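Local coordinates for protein P35 (Autographa californica nucleopolyhedrovirus, PDB 1P35) that blocks insect host cell apoptosis during viral infection by inhibiting caspases, and also suppresses the host's antiviral RNA interference response, at residues 71-74 / 75-78; 268-272 / 273-277. All coordinates share one frame; numbering follows the deposited sequence.

Contact 1. Residues 71-74 / 75-78; sequences DEQF and DQLE
F74 and L77 lie side by side and point the same way, with F74 CD2 4.1 Å from L77 CD1; the methyl approaches the ring obliquely. The neighbouring Q76 reaches back to the main chain of the preceding turn, its NE2 donating to E72 O at 3.0 Å. This bond is bent, and its acceptor sits 35° out of the Q76 amide plane. An extended chain beyond CG (chi2 175°) carries the amide there.

The backbone pattern changes along these residues. D75 N still bonds to D71 O at 2.9 Å, an i to i+4 link, but F74 O takes its short bond from L77 N, three residues on, at 2.8 Å. That donor stands 61° out of the F74 carbonyl plane, while the i+4 bond from E78 N to F74 O is weak at 3.4 Å. E78 N also donates to D75 O, a second i to i+3 bond.

Further out, E78 OE2 accepts from the backbone N of C265, and D71 forms salt bridges with K67 and K280. F74 and L77 both rest on I269 of strand 259-271, with F74 also touching Y278 and K280. The shift from i+4 to i+3 bonding beyond F74 is characteristic of a helix tightening at its C-terminal side, here packed against the hairpin 259-271/276-282 and leading toward strand 98-106, consistent with the root of the reactive-site loop.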
ATOM      1  N   ASP A  71      -9.498   0.305  10.906  1.00 39.45           N
ATOM      2  CA  ASP A  71      -9.272   1.745  11.061  1.00 37.31           C
ATOM      3  C   ASP A  71     -10.385   2.609  10.459  1.00 31.39           C
ATOM      4  O   ASP A  71     -10.689   3.659  10.994  1.00 52.92           O
ATOM      5  CB  ASP A  71      -7.939   2.211  10.432  1.00 34.65           C
ATOM      6  CG  ASP A  71      -6.720   1.720  11.200  1.00 56.16           C
ATOM      7  OD1 ASP A  71      -6.878   1.376  12.389  1.00 39.33           O
ATOM      8  OD2 ASP A  71      -5.594   1.715  10.642  1.00 51.44           O
ATOM      9  N   GLU A  72     -11.027   2.191   9.374  1.00 38.66           N
ATOM     10  CA  GLU A  72     -12.050   3.103   8.849  1.00 40.58           C
ATOM     11  C   GLU A  72     -13.372   3.020   9.635  1.00 40.90           C
ATOM     12  O   GLU A  72     -14.286   3.818   9.415  1.00 42.73           O
ATOM     13  CB  GLU A  72     -12.311   2.861   7.353  1.00 41.29           C
ATOM     14  CG  GLU A  72     -13.146   1.635   7.067  1.00 50.72           C
ATOM     15  CD  GLU A  72     -13.470   1.468   5.584  1.00 75.58           C
ATOM     16  OE1 GLU A  72     -12.536   1.342   4.751  1.00 85.39           O
ATOM     17  OE2 GLU A  72     -14.673   1.463   5.252  1.00 77.17           O
ATOM     18  N   GLN A  73     -13.507   2.026  10.507  1.00 37.52           N
ATOM     19  CA  GLN A  73     -14.727   1.982  11.298  1.00 39.79           C
ATOM     20  C   GLN A  73     -14.515   2.876  12.532  1.00 37.70           C
ATOM     21  O   GLN A  73     -15.449   3.545  12.986  1.00 34.89           O
ATOM     22  CB  GLN A  73     -15.056   0.573  11.742  1.00 26.60           C
ATOM     23  CG  GLN A  73     -15.501  -0.373  10.657  1.00 32.95           C
ATOM     24  CD  GLN A  73     -16.775   0.108   9.959  1.00 44.69           C
ATOM     25  OE1 GLN A  73     -17.776   0.507  10.607  1.00 33.44           O
ATOM     26  NE2 GLN A  73     -16.757   0.053   8.629  1.00 39.03           N
ATOM     27  N   PHE A  74     -13.280   2.908  13.044  1.00 33.04           N
ATOM     28  CA  PHE A  74     -12.970   3.699  14.213  1.00 31.38           C
ATOM     29  C   PHE A  74     -12.728   5.174  13.927  1.00 36.66           C
ATOM     30  O   PHE A  74     -12.960   6.042  14.805  1.00 37.59           O
ATOM     31  CB  PHE A  74     -11.779   3.079  14.990  1.00 27.51           C
ATOM     32  CG  PHE A  74     -12.144   1.799  15.715  1.00 24.83           C
ATOM     33  CD1 PHE A  74     -12.226   0.576  15.031  1.00 21.72           C
ATOM     34  CD2 PHE A  74     -12.584   1.852  17.059  1.00 32.22           C
ATOM     35  CE1 PHE A  74     -12.758  -0.572  15.658  1.00 19.49           C
ATOM     36  CE2 PHE A  74     -13.105   0.736  17.699  1.00 24.68           C
ATOM     37  CZ  PHE A  74     -13.207  -0.500  17.002  1.00 21.16           C
ATOM     38  N   ASP A  75     -12.239   5.467  12.722  1.00 30.89           N
ATOM     39  CA  ASP A  75     -11.999   6.850  12.343  1.00 33.96           C
ATOM     40  C   ASP A  75     -13.297   7.601  12.437  1.00 34.66           C
ATOM     41  O   ASP A  75     -13.318   8.762  12.827  1.00 55.23           O
ATOM     42  CB  ASP A  75     -11.449   6.969  10.934  1.00 36.22           C
ATOM     43  CG  ASP A  75      -9.970   6.705  10.872  1.00 65.45           C
ATOM     44  OD1 ASP A  75      -9.356   6.446  11.928  1.00 61.63           O
ATOM     45  OD2 ASP A  75      -9.415   6.753   9.757  1.00 92.66           O
ATOM     46  N   GLN A  76     -14.378   6.911  12.095  1.00 35.23           N
ATOM     47  CA  GLN A  76     -15.711   7.473  12.139  1.00 44.06           C
ATOM     48  C   GLN A  76     -16.131   7.861  13.553  1.00 48.45           C
ATOM     49  O   GLN A  76     -17.156   8.506  13.744  1.00 60.10           O
ATOM     50  CB  GLN A  76     -16.719   6.463  11.581  1.00 46.34           C
ATOM     51  CG  GLN A  76     -16.707   6.337  10.040  1.00 63.53           C
ATOM     52  CD  GLN A  76     -17.646   5.243   9.530  1.00 86.41           C
ATOM     53  OE1 GLN A  76     -18.821   5.179   9.908  1.00 98.99           O
ATOM     54  NE2 GLN A  76     -17.131   4.384   8.658  1.00 74.00           N
ATOM     55  N   LEU A  77     -15.358   7.471  14.555  1.00 46.53           N
ATOM     56  CA  LEU A  77     -15.755   7.799  15.901  1.00 35.03           C
ATOM     57  C   LEU A  77     -14.963   8.999  16.377  1.00 43.54           C
ATOM     58  O   LEU A  77     -15.375   9.706  17.296  1.00 57.58           O
ATOM     59  CB  LEU A  77     -15.501   6.604  16.836  1.00 19.85           C
ATOM     60  CG  LEU A  77     -16.196   5.281  16.571  1.00 27.43           C
ATOM     61  CD1 LEU A  77     -15.792   4.317  17.669  1.00 24.23           C
ATOM     62  CD2 LEU A  77     -17.710   5.452  16.520  1.00 22.23           C
ATOM     63  N   GLU A  78     -13.828   9.219  15.721  1.00 36.90           N
ATOM     64  CA  GLU A  78     -12.899  10.272  16.071  1.00 39.79           C
ATOM     65  C   GLU A  78     -13.117  11.653  15.475  1.00 43.64           C
ATOM     66  O   GLU A  78     -13.852  11.818  14.515  1.00 50.34           O
ATOM     67  CB  GLU A  78     -11.478   9.788  15.764  1.00 29.91           C
ATOM     68  CG  GLU A  78     -11.167   8.488  16.550  1.00 36.29           C
ATOM     69  CD  GLU A  78      -9.783   7.919  16.290  1.00 39.87           C
ATOM     70  OE1 GLU A  78      -9.094   8.424  15.361  1.00 57.52           O
ATOM     71  OE2 GLU A  78      -9.413   6.955  17.009  1.00 42.79           O
TER

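Contact 2. Residues 268-272 / 273-277; sequences FIYDK and KSKVL
D271 faces both K275 and V276, which makes this the G1 beta bulge at the end of the antiparallel hairpin 259-271/276-282. The evidence lies in the bonds of its main chain. D271 N donates to V276 O at 2.8 Å in an almost straight bond (176°). In return D271 O takes K275 N at 2.8 Å and, more weakly, V276 N. K275 occupies the bulge position with positive phi (73°).

The carboxylate of D271 satisfies two amides within the turn. Its OD1 receives K273 N at 2.8 Å, nearly along the C-O axis, which closes an Asx turn, and S274 N at 3.1 Å from well above the carboxylate plane, so two N-H groups grip one oxygen from different directions. A chi1 of -173° turns the acid away from its own N-H and toward K273 and S274. D271 OD2 has a long, weak ion pair with K238.

One residue back along the strand, Y270 lays its ring beside L277, whose CD1 meets the ring edge. The hydroxyl passes over K275 and is hydrogen-bonded to V202 O; the K275 backbone also bonds to V202, tying the turn to that loop. F268 stacks on F209 of helix 206-215. Across the outer end of the turn, the K275 side chain bends at chi2 and folds back, so that K275 NZ donates a hydrogen bond to K272 O at 2.8 Å, nearly in line with the carbonyl.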
ATOM      1  N   PHE A 268     -14.759  -2.140  20.453  1.00 24.06           N
ATOM      2  CA  PHE A 268     -15.492  -3.026  19.582  1.00 27.28           C
ATOM      3  C   PHE A 268     -16.601  -2.280  18.821  1.00 43.66           C
ATOM      4  O   PHE A 268     -17.410  -1.523  19.419  1.00 33.71           O
ATOM      5  CB  PHE A 268     -16.154  -4.138  20.444  1.00 23.97           C
ATOM      6  CG  PHE A 268     -15.189  -4.982  21.196  1.00 23.48           C
ATOM      7  CD1 PHE A 268     -14.477  -4.462  22.270  1.00 30.48           C
ATOM      8  CD2 PHE A 268     -14.912  -6.288  20.767  1.00 29.66           C
ATOM      9  CE1 PHE A 268     -13.462  -5.233  22.918  1.00 27.41           C
ATOM     10  CE2 PHE A 268     -13.921  -7.064  21.390  1.00 30.37           C
ATOM     11  CZ  PHE A 268     -13.177  -6.529  22.484  1.00 27.43           C
ATOM     12  N   ILE A 269     -16.632  -2.481  17.510  1.00 37.19           N
ATOM     13  CA  ILE A 269     -17.664  -1.893  16.671  1.00 37.51           C
ATOM     14  C   ILE A 269     -18.310  -3.087  16.003  1.00 36.10           C
ATOM     15  O   ILE A 269     -17.624  -3.872  15.317  1.00 38.56           O
ATOM     16  CB  ILE A 269     -17.088  -0.935  15.615  1.00 31.42           C
ATOM     17  CG1 ILE A 269     -16.732   0.405  16.274  1.00 24.48           C
ATOM     18  CG2 ILE A 269     -18.114  -0.724  14.473  1.00 31.35           C
ATOM     19  CD1 ILE A 269     -15.855   1.352  15.400  1.00 23.58           C
ATOM     20  N   TYR A 270     -19.624  -3.230  16.197  1.00 38.83           N
ATOM     21  CA  TYR A 270     -20.318  -4.358  15.631  1.00 24.22           C
ATOM     22  C   TYR A 270     -21.353  -3.915  14.600  1.00 31.18           C
ATOM     23  O   TYR A 270     -22.211  -3.053  14.844  1.00 38.11           O
ATOM     24  CB  TYR A 270     -20.989  -5.176  16.731  1.00 38.45           C
ATOM     25  CG  TYR A 270     -21.714  -6.375  16.185  1.00 39.52           C
ATOM     26  CD1 TYR A 270     -21.010  -7.454  15.683  1.00 50.84           C
ATOM     27  CD2 TYR A 270     -23.108  -6.429  16.158  1.00 57.71           C
ATOM     28  CE1 TYR A 270     -21.649  -8.564  15.168  1.00 48.35           C
ATOM     29  CE2 TYR A 270     -23.770  -7.545  15.644  1.00 29.58           C
ATOM     30  CZ  TYR A 270     -23.018  -8.613  15.149  1.00 41.92           C
ATOM     31  OH  TYR A 270     -23.599  -9.738  14.625  1.00 36.60           O
ATOM     32  N   ASP A 271     -21.254  -4.500  13.407  1.00 43.08           N
ATOM     33  CA  ASP A 271     -22.189  -4.156  12.354  1.00 50.64           C
ATOM     34  C   ASP A 271     -23.330  -5.159  12.391  1.00 46.58           C
ATOM     35  O   ASP A 271     -23.183  -6.293  11.943  1.00 38.41           O
ATOM     36  CB  ASP A 271     -21.478  -4.148  11.007  1.00 51.68           C
ATOM     37  CG  ASP A 271     -22.359  -3.641   9.887  1.00 53.01           C
ATOM     38  OD1 ASP A 271     -23.594  -3.838   9.975  1.00 44.02           O
ATOM     39  OD2 ASP A 271     -21.800  -3.079   8.912  1.00 58.25           O
ATOM     40  N   LYS A 272     -24.454  -4.727  12.963  1.00 51.69           N
ATOM     41  CA  LYS A 272     -25.664  -5.533  13.109  1.00 55.41           C
ATOM     42  C   LYS A 272     -26.209  -6.021  11.764  1.00 62.54           C
ATOM     43  O   LYS A 272     -26.921  -7.019  11.711  1.00 56.02           O
ATOM     44  CB  LYS A 272     -26.780  -4.708  13.781  1.00 52.04           C
ATOM     45  CG  LYS A 272     -26.471  -4.074  15.136  1.00 48.86           C
ATOM     46  CD  LYS A 272     -27.594  -3.138  15.498  1.00 71.90           C
ATOM     47  CE  LYS A 272     -27.315  -2.359  16.771  1.00 75.82           C
ATOM     48  NZ  LYS A 272     -28.427  -1.389  17.038  1.00 59.00           N
ATOM     49  N   LYS A 273     -25.911  -5.315  10.679  1.00 64.09           N
ATOM     50  CA  LYS A 273     -26.451  -5.749   9.396  1.00 61.65           C
ATOM     51  C   LYS A 273     -25.570  -6.793   8.683  1.00 61.68           C
ATOM     52  O   LYS A 273     -26.081  -7.782   8.167  1.00 58.39           O
ATOM     53  CB  LYS A 273     -26.726  -4.552   8.471  1.00 54.19           C
ATOM     54  CG  LYS A 273     -27.553  -4.962   7.246  1.00 77.76           C
ATOM     55  CD  LYS A 273     -27.816  -3.833   6.262  1.00 85.72           C
ATOM     56  CE  LYS A 273     -28.714  -4.307   5.112  1.00 78.17           C
ATOM     57  NZ  LYS A 273     -29.018  -3.176   4.176  1.00 87.32           N
ATOM     58  N   SER A 274     -24.257  -6.585   8.672  1.00 55.38           N
ATOM     59  CA  SER A 274     -23.334  -7.528   8.044  1.00 48.81           C
ATOM     60  C   SER A 274     -22.923  -8.698   8.975  1.00 51.86           C
ATOM     61  O   SER A 274     -22.446  -9.747   8.505  1.00 43.45           O
ATOM     62  CB  SER A 274     -22.072  -6.780   7.558  1.00 35.54           C
ATOM     63  OG  SER A 274     -21.390  -6.130   8.624  1.00 50.42           O
ATOM     64  N   LYS A 275     -23.128  -8.542  10.279  1.00 39.99           N
ATOM     65  CA  LYS A 275     -22.714  -9.584  11.244  1.00 47.22           C
ATOM     66  C   LYS A 275     -21.182  -9.577  11.382  1.00 43.66           C
ATOM     67  O   LYS A 275     -20.561 -10.609  11.652  1.00 38.10           O
ATOM     68  CB  LYS A 275     -23.149 -10.994  10.800  1.00 41.36           C
ATOM     69  CG  LYS A 275     -24.601 -11.121  10.439  1.00 52.73           C
ATOM     70  CD  LYS A 275     -25.508 -10.549  11.498  1.00 71.43           C
ATOM     71  CE  LYS A 275     -26.931 -10.480  10.978  1.00 84.97           C
ATOM     72  NZ  LYS A 275     -27.814  -9.659  11.833  1.00 80.15           N
ATOM     73  N   VAL A 276     -20.590  -8.403  11.186  1.00 41.50           N
ATOM     74  CA  VAL A 276     -19.155  -8.245  11.273  1.00 39.10           C
ATOM     75  C   VAL A 276     -18.739  -7.450  12.509  1.00 44.96           C
ATOM     76  O   VAL A 276     -19.344  -6.413  12.866  1.00 40.97           O
ATOM     77  CB  VAL A 276     -18.570  -7.542  10.008  1.00 38.27           C
ATOM     78  CG1 VAL A 276     -17.071  -7.488  10.121  1.00 26.76           C
ATOM     79  CG2 VAL A 276     -18.974  -8.303   8.742  1.00 25.22           C
ATOM     80  N   LEU A 277     -17.679  -7.950  13.132  1.00 32.87           N
ATOM     81  CA  LEU A 277     -17.112  -7.369  14.321  1.00 24.79           C
ATOM     82  C   LEU A 277     -15.738  -6.731  14.008  1.00 35.25           C
ATOM     83  O   LEU A 277     -14.873  -7.372  13.399  1.00 23.05           O
ATOM     84  CB  LEU A 277     -16.889  -8.472  15.373  1.00 26.71           C
ATOM     85  CG  LEU A 277     -16.297  -7.824  16.640  1.00 36.40           C
ATOM     86  CD1 LEU A 277     -17.336  -6.851  17.272  1.00 24.71           C
ATOM     87  CD2 LEU A 277     -15.891  -8.883  17.622  1.00 23.29           C
TER

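Contact 1 closes some 190 residues before contact 2 opens, yet their centres are about 14 Å apart and they meet directly at I269. From the strand of contact 2, I269 CD1 lies 3.3 Å from Q73 O, 3.6 Å from F74 CZ and 3.7 Å from L77 CD1, so one methyl is packed against both segments of contact 1. F74 CZ also comes 4.1 Å from F268 N, so the far end of the phenyl ring reaches the strand backbone. The hairpin of contact 2 thus supports residues 71-78, where the chain probably enters the reactive-site loop that caspases cleave, whereas F268 and L277 pack on F209 of helix 206-215.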